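Local coordinates for protein putative glucoamylase (PDB 4GL3) that probably hydrolyses glycosidic bonds in glucan-type carbohydrates, as a putative glucoamylase, at residues Q189-I201 / V215-L227. Sequence-based numbering, arbitrary orientation.
Sequences QIKGHNECHIVYI and VYHKGWANANTFL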
loop_
_atom_site.group_PDB
_atom_site.type_symbol
_atom_site.label_atom_id
_atom_site.label_comp_id
_atom_site.label_asym_id
_atom_site.label_seq_id
_atom_site.Cartn_x
_atom_site.Cartn_y
_atom_site.Cartn_z
ATOM N N GLN A 189 -0.205 -1.540 19.658
ATOM C CA GLN A 189 1.161 -1.111 19.373
ATOM C C GLN A 189 1.560 -1.541 17.952
ATOM O O GLN A 189 1.220 -2.653 17.514
ATOM C CB GLN A 189 2.102 -1.740 20.376
ATOM C CG GLN A 189 1.980 -1.264 21.811
ATOM C CD GLN A 189 2.960 -1.992 22.752
ATOM O OE1 GLN A 189 4.011 -2.443 22.335
ATOM N NE2 GLN A 189 2.582 -2.146 23.994
ATOM N N ILE A 190 2.228 -0.668 17.222
ATOM C CA ILE A 190 2.667 -1.009 15.863
ATOM C C ILE A 190 4.038 -1.673 16.000
ATOM O O ILE A 190 5.058 -1.007 16.271
ATOM C CB ILE A 190 2.746 0.241 14.959
ATOM C CG1 ILE A 190 1.372 0.956 14.928
ATOM C CG2 ILE A 190 3.234 -0.124 13.518
ATOM C CD1 ILE A 190 1.357 2.264 14.155
ATOM N N LYS A 191 4.051 -2.984 15.833
ATOM C CA LYS A 191 5.240 -3.802 16.057
ATOM C C LYS A 191 5.622 -4.441 14.723
ATOM O O LYS A 191 4.751 -4.807 13.949
ATOM C CB LYS A 191 4.944 -4.930 17.043
ATOM C CG LYS A 191 4.498 -4.493 18.408
ATOM C CD LYS A 191 5.520 -3.689 19.220
ATOM C CE LYS A 191 6.573 -4.516 19.886
ATOM N NZ LYS A 191 7.580 -3.689 20.649
ATOM N N GLY A 192 6.910 -4.503 14.438
ATOM C CA GLY A 192 7.403 -5.045 13.149
ATOM C C GLY A 192 7.484 -6.560 13.123
ATOM O O GLY A 192 7.375 -7.178 14.158
ATOM N N HIS A 193 7.708 -7.194 11.966
ATOM C CA HIS A 193 7.826 -6.549 10.649
ATOM C C HIS A 193 6.576 -6.905 9.848
ATOM O O HIS A 193 6.402 -8.050 9.428
ATOM C CB HIS A 193 9.068 -6.994 9.862
ATOM C CG HIS A 193 9.194 -6.297 8.540
ATOM N ND1 HIS A 193 9.793 -5.062 8.406
ATOM C CD2 HIS A 193 8.725 -6.625 7.312
ATOM C CE1 HIS A 193 9.690 -4.662 7.152
ATOM N NE2 HIS A 193 9.068 -5.603 6.460
ATOM N N ASN A 194 5.703 -5.924 9.698
ATOM C CA ASN A 194 4.457 -6.063 8.947
ATOM C C ASN A 194 4.359 -4.974 7.885
ATOM O O ASN A 194 5.385 -4.526 7.387
ATOM C CB ASN A 194 3.252 -6.109 9.901
ATOM C CG ASN A 194 3.068 -4.842 10.703
ATOM O OD1 ASN A 194 3.697 -3.828 10.455
ATOM N ND2 ASN A 194 2.216 -4.920 11.711
ATOM N N GLU A 195 3.145 -4.550 7.524
ATOM C CA GLU A 195 2.957 -3.544 6.487
ATOM C C GLU A 195 3.203 -2.123 6.943
ATOM O O GLU A 195 3.165 -1.231 6.099
ATOM C CB GLU A 195 1.522 -3.624 5.897
ATOM C CG GLU A 195 0.412 -3.057 6.817
ATOM C CD GLU A 195 -0.219 -4.074 7.764
ATOM O OE1 GLU A 195 0.500 -4.931 8.307
ATOM O OE2 GLU A 195 -1.446 -3.971 8.002
ATOM N N CYS A 196 3.444 -1.882 8.243
ATOM C CA CYS A 196 3.423 -0.507 8.768
ATOM C C CYS A 196 4.773 0.207 8.895
ATOM O O CYS A 196 4.873 1.175 9.621
ATOM C CB CYS A 196 2.808 -0.576 10.160
ATOM S SG CYS A 196 1.194 -1.335 10.227
ATOM N N HIS A 197 5.825 -0.292 8.256
ATOM C CA HIS A 197 7.173 0.285 8.398
ATOM C C HIS A 197 7.196 1.819 8.199
ATOM O O HIS A 197 7.884 2.592 8.939
ATOM C CB HIS A 197 8.112 -0.412 7.392
ATOM C CG HIS A 197 9.569 -0.276 7.692
ATOM N ND1 HIS A 197 10.536 -0.693 6.801
ATOM C CD2 HIS A 197 10.231 0.202 8.776
ATOM C CE1 HIS A 197 11.733 -0.481 7.330
ATOM N NE2 HIS A 197 11.576 0.040 8.535
ATOM N N ILE A 198 6.418 2.251 7.212
ATOM C CA ILE A 198 6.399 3.639 6.765
ATOM C C ILE A 198 5.898 4.593 7.848
ATOM O O ILE A 198 6.233 5.799 7.835
ATOM C CB ILE A 198 5.546 3.808 5.457
ATOM C CG1 ILE A 198 5.819 5.133 4.770
ATOM C CG2 ILE A 198 4.050 3.738 5.731
ATOM C CD1 ILE A 198 7.077 5.154 3.986
ATOM N N VAL A 199 5.086 4.082 8.772
ATOM C CA VAL A 199 4.647 4.898 9.871
ATOM C C VAL A 199 5.826 5.414 10.708
ATOM O O VAL A 199 5.845 6.584 11.107
ATOM C CB VAL A 199 3.631 4.139 10.788
ATOM C CG1 VAL A 199 3.117 5.081 11.887
ATOM C CG2 VAL A 199 2.482 3.583 9.938
ATOM N N TYR A 200 6.800 4.543 10.981
ATOM C CA TYR A 200 7.984 4.932 11.754
ATOM C C TYR A 200 8.913 5.824 10.952
ATOM O O TYR A 200 9.466 6.779 11.508
ATOM C CB TYR A 200 8.750 3.712 12.265
ATOM C CG TYR A 200 8.054 3.060 13.441
ATOM C CD1 TYR A 200 7.006 2.135 13.252
ATOM C CD2 TYR A 200 8.386 3.404 14.752
ATOM C CE1 TYR A 200 6.327 1.576 14.341
ATOM C CE2 TYR A 200 7.707 2.844 15.840
ATOM C CZ TYR A 200 6.684 1.941 15.645
ATOM O OH TYR A 200 6.033 1.378 16.760
ATOM N N ILE A 201 9.068 5.537 9.651
ATOM C CA ILE A 201 9.902 6.388 8.787
ATOM C C ILE A 201 9.324 7.814 8.705
ATOM O O ILE A 201 10.060 8.763 8.864
ATOM C CB ILE A 201 10.047 5.829 7.336
ATOM C CG1 ILE A 201 10.568 4.384 7.282
ATOM C CG2 ILE A 201 10.868 6.758 6.453
ATOM C CD1 ILE A 201 11.687 4.096 8.171
ATOM N N VAL A 215 12.054 5.159 19.707
ATOM C CA VAL A 215 10.708 4.721 19.361
ATOM C C VAL A 215 10.803 3.655 18.259
ATOM O O VAL A 215 10.078 2.640 18.295
ATOM C CB VAL A 215 9.799 5.929 18.970
ATOM C CG1 VAL A 215 8.465 5.530 18.317
ATOM C CG2 VAL A 215 9.558 6.866 20.171
ATOM N N TYR A 216 11.680 3.880 17.287
ATOM C CA TYR A 216 11.897 2.901 16.224
ATOM C C TYR A 216 12.624 1.653 16.771
ATOM O O TYR A 216 12.165 0.526 16.603
ATOM C CB TYR A 216 12.740 3.514 15.096
ATOM C CG TYR A 216 12.995 2.636 13.904
ATOM C CD1 TYR A 216 11.962 2.202 13.119
ATOM C CD2 TYR A 216 14.282 2.276 13.548
ATOM C CE1 TYR A 216 12.187 1.440 12.009
ATOM C CE2 TYR A 216 14.520 1.495 12.453
ATOM C CZ TYR A 216 13.468 1.078 11.678
ATOM O OH TYR A 216 13.701 0.292 10.560
ATOM N N HIS A 217 13.769 1.862 17.408
ATOM C CA HIS A 217 14.619 0.734 17.802
ATOM C C HIS A 217 14.017 -0.160 18.900
ATOM O O HIS A 217 14.178 -1.374 18.849
ATOM C CB HIS A 217 16.028 1.226 18.182
ATOM C CG HIS A 217 16.739 1.850 17.026
ATOM N ND1 HIS A 217 17.140 1.116 15.921
ATOM C CD2 HIS A 217 17.083 3.134 16.774
ATOM C CE1 HIS A 217 17.727 1.929 15.057
ATOM N NE2 HIS A 217 17.712 3.157 15.550
ATOM N N LYS A 218 13.291 0.424 19.857
ATOM C CA LYS A 218 12.624 -0.370 20.917
ATOM C C LYS A 218 11.186 -0.764 20.631
ATOM O O LYS A 218 10.731 -1.777 21.096
ATOM C CB LYS A 218 12.640 0.396 22.230
ATOM C CG LYS A 218 14.032 0.599 22.763
ATOM C CD LYS A 218 13.932 1.355 24.080
ATOM C CE LYS A 218 15.212 1.312 24.882
ATOM N NZ LYS A 218 16.084 2.450 24.455
ATOM N N GLY A 219 10.460 0.037 19.875
ATOM C CA GLY A 219 9.084 -0.269 19.585
ATOM C C GLY A 219 8.893 -1.099 18.321
ATOM O O GLY A 219 8.407 -2.215 18.370
ATOM N N TRP A 220 9.246 -0.546 17.167
ATOM C CA TRP A 220 9.101 -1.279 15.935
ATOM C C TRP A 220 9.969 -2.529 15.914
ATOM O O TRP A 220 9.479 -3.594 15.556
ATOM C CB TRP A 220 9.417 -0.405 14.729
ATOM C CG TRP A 220 9.461 -1.083 13.431
ATOM C CD1 TRP A 220 10.587 -1.413 12.745
ATOM C CD2 TRP A 220 8.360 -1.502 12.609
ATOM N NE1 TRP A 220 10.271 -1.961 11.561
ATOM C CE2 TRP A 220 8.912 -2.065 11.450
ATOM C CE3 TRP A 220 6.980 -1.489 12.753
ATOM C CZ2 TRP A 220 8.137 -2.578 10.425
ATOM C CZ3 TRP A 220 6.200 -1.992 11.737
ATOM C CH2 TRP A 220 6.775 -2.541 10.589
ATOM N N ALA A 221 11.239 -2.394 16.309
ATOM C CA ALA A 221 12.271 -3.403 16.008
ATOM C C ALA A 221 12.485 -4.457 17.080
ATOM O O ALA A 221 13.599 -4.920 17.273
ATOM C CB ALA A 221 13.620 -2.707 15.681
ATOM N N ASN A 222 11.454 -4.844 17.796
ATOM C CA ASN A 222 11.609 -5.839 18.863
ATOM C C ASN A 222 10.265 -6.542 19.057
ATOM O O ASN A 222 9.362 -5.981 19.657
ATOM C CB ASN A 222 12.103 -5.202 20.176
ATOM C CG ASN A 222 12.527 -6.256 21.190
ATOM O OD1 ASN A 222 12.713 -7.402 20.837
ATOM N ND2 ASN A 222 12.683 -5.873 22.443
ATOM N N ALA A 223 10.121 -7.740 18.487
ATOM C CA ALA A 223 8.838 -8.476 18.460
ATOM C C ALA A 223 9.080 -9.902 18.005
ATOM O O ALA A 223 10.075 -10.168 17.343
ATOM C CB ALA A 223 7.806 -7.764 17.544
ATOM N N ASN A 224 8.228 -10.840 18.418
ATOM C CA ASN A 224 8.258 -12.200 17.894
ATOM C C ASN A 224 8.220 -12.260 16.358
ATOM O O ASN A 224 8.776 -13.201 15.748
ATOM C CB ASN A 224 7.073 -13.018 18.422
ATOM C CG ASN A 224 7.034 -13.116 19.941
ATOM O OD1 ASN A 224 8.065 -13.133 20.639
ATOM N ND2 ASN A 224 5.833 -13.189 20.462
ATOM N N THR A 225 7.574 -11.259 15.760
ATOM C CA THR A 225 7.363 -11.132 14.325
ATOM C C THR A 225 8.432 -10.249 13.617
ATOM O O THR A 225 8.313 -9.999 12.421
ATOM C CB THR A 225 5.965 -10.508 14.051
ATOM O OG1 THR A 225 5.863 -9.255 14.762
ATOM C CG2 THR A 225 4.813 -11.482 14.493
ATOM N N PHE A 226 9.448 -9.774 14.351
ATOM C CA PHE A 226 10.503 -8.939 13.776
ATOM C C PHE A 226 11.695 -9.772 13.280
ATOM O O PHE A 226 11.659 -10.230 12.142
ATOM C CB PHE A 226 10.894 -7.767 14.687
ATOM C CG PHE A 226 11.728 -6.728 13.985
ATOM C CD1 PHE A 226 11.175 -5.978 12.957
ATOM C CD2 PHE A 226 13.059 -6.556 14.302
ATOM C CE1 PHE A 226 11.929 -5.066 12.272
ATOM C CE2 PHE A 226 13.837 -5.645 13.606
ATOM C CZ PHE A 226 13.264 -4.895 12.589
ATOM N N LEU A 227 12.729 -9.988 14.070
ATOM C CA LEU A 227 13.891 -10.718 13.552
ATOM C C LEU A 227 13.458 -12.155 13.286
ATOM O O LEU A 227 12.781 -12.760 14.109
ATOM C CB LEU A 227 15.100 -10.690 14.498
ATOM C CG LEU A 227 15.805 -9.330 14.726
ATOM C CD1 LEU A 227 17.043 -9.529 15.620
ATOM C CD2 LEU A 227 16.210 -8.680 13.404
HETATM O O HOH W 1 4.164 -7.385 13.495
HETATM O O HOH W 2 11.769 -3.174 9.489
#
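W220 has CG trans to its backbone N (chi1 173°), which sends the indole in between G192 and H197. G192 CA sits 3.4 Å from the centroid of the W220 six-membered ring, almost on the ring normal. H197 CA covers the opposite face. N194 OD1 reaches the rim of the same ring, 3.3 Å from W220 CH2, while accepting from C196 N in an Asx turn. With H197 CG also trans to its N (chi1 -161°), the imidazole lies nearly parallel to the indole but slid off it, and NE2 donates to Y216 OH (2.9 Å, 166° at the hydrogen). H197 ND1 and Y216 OH have further partners in Y256 and D266, which probably fix both rings. Y200 is a knob among V215, Y216, G219 and W220, with W220 CB over its ring centre. Y200 OH donates to I190 O and is also hydrogen-bonded to M174 N. H193, H197, Y200, Y216 and W220 form an aromatic cluster where the roughly antiparallel segments 197-201 and 215-220 meet the loop before the first, consistent with the (alpha/alpha)6 toroid of six-hairpin glycosidases. A cis peptide joins G192 to H193. Around it, G192 N donates to W220 O (2.9 Å) and H193 N to T225 O (2.9 Å), while T225 OG1 donates to G192 O from above the carbonyl plane. K191 NZ donates to G219 O, on a lone pair (2.8 Å). A water bridges H193 ND1 and W220 NE1.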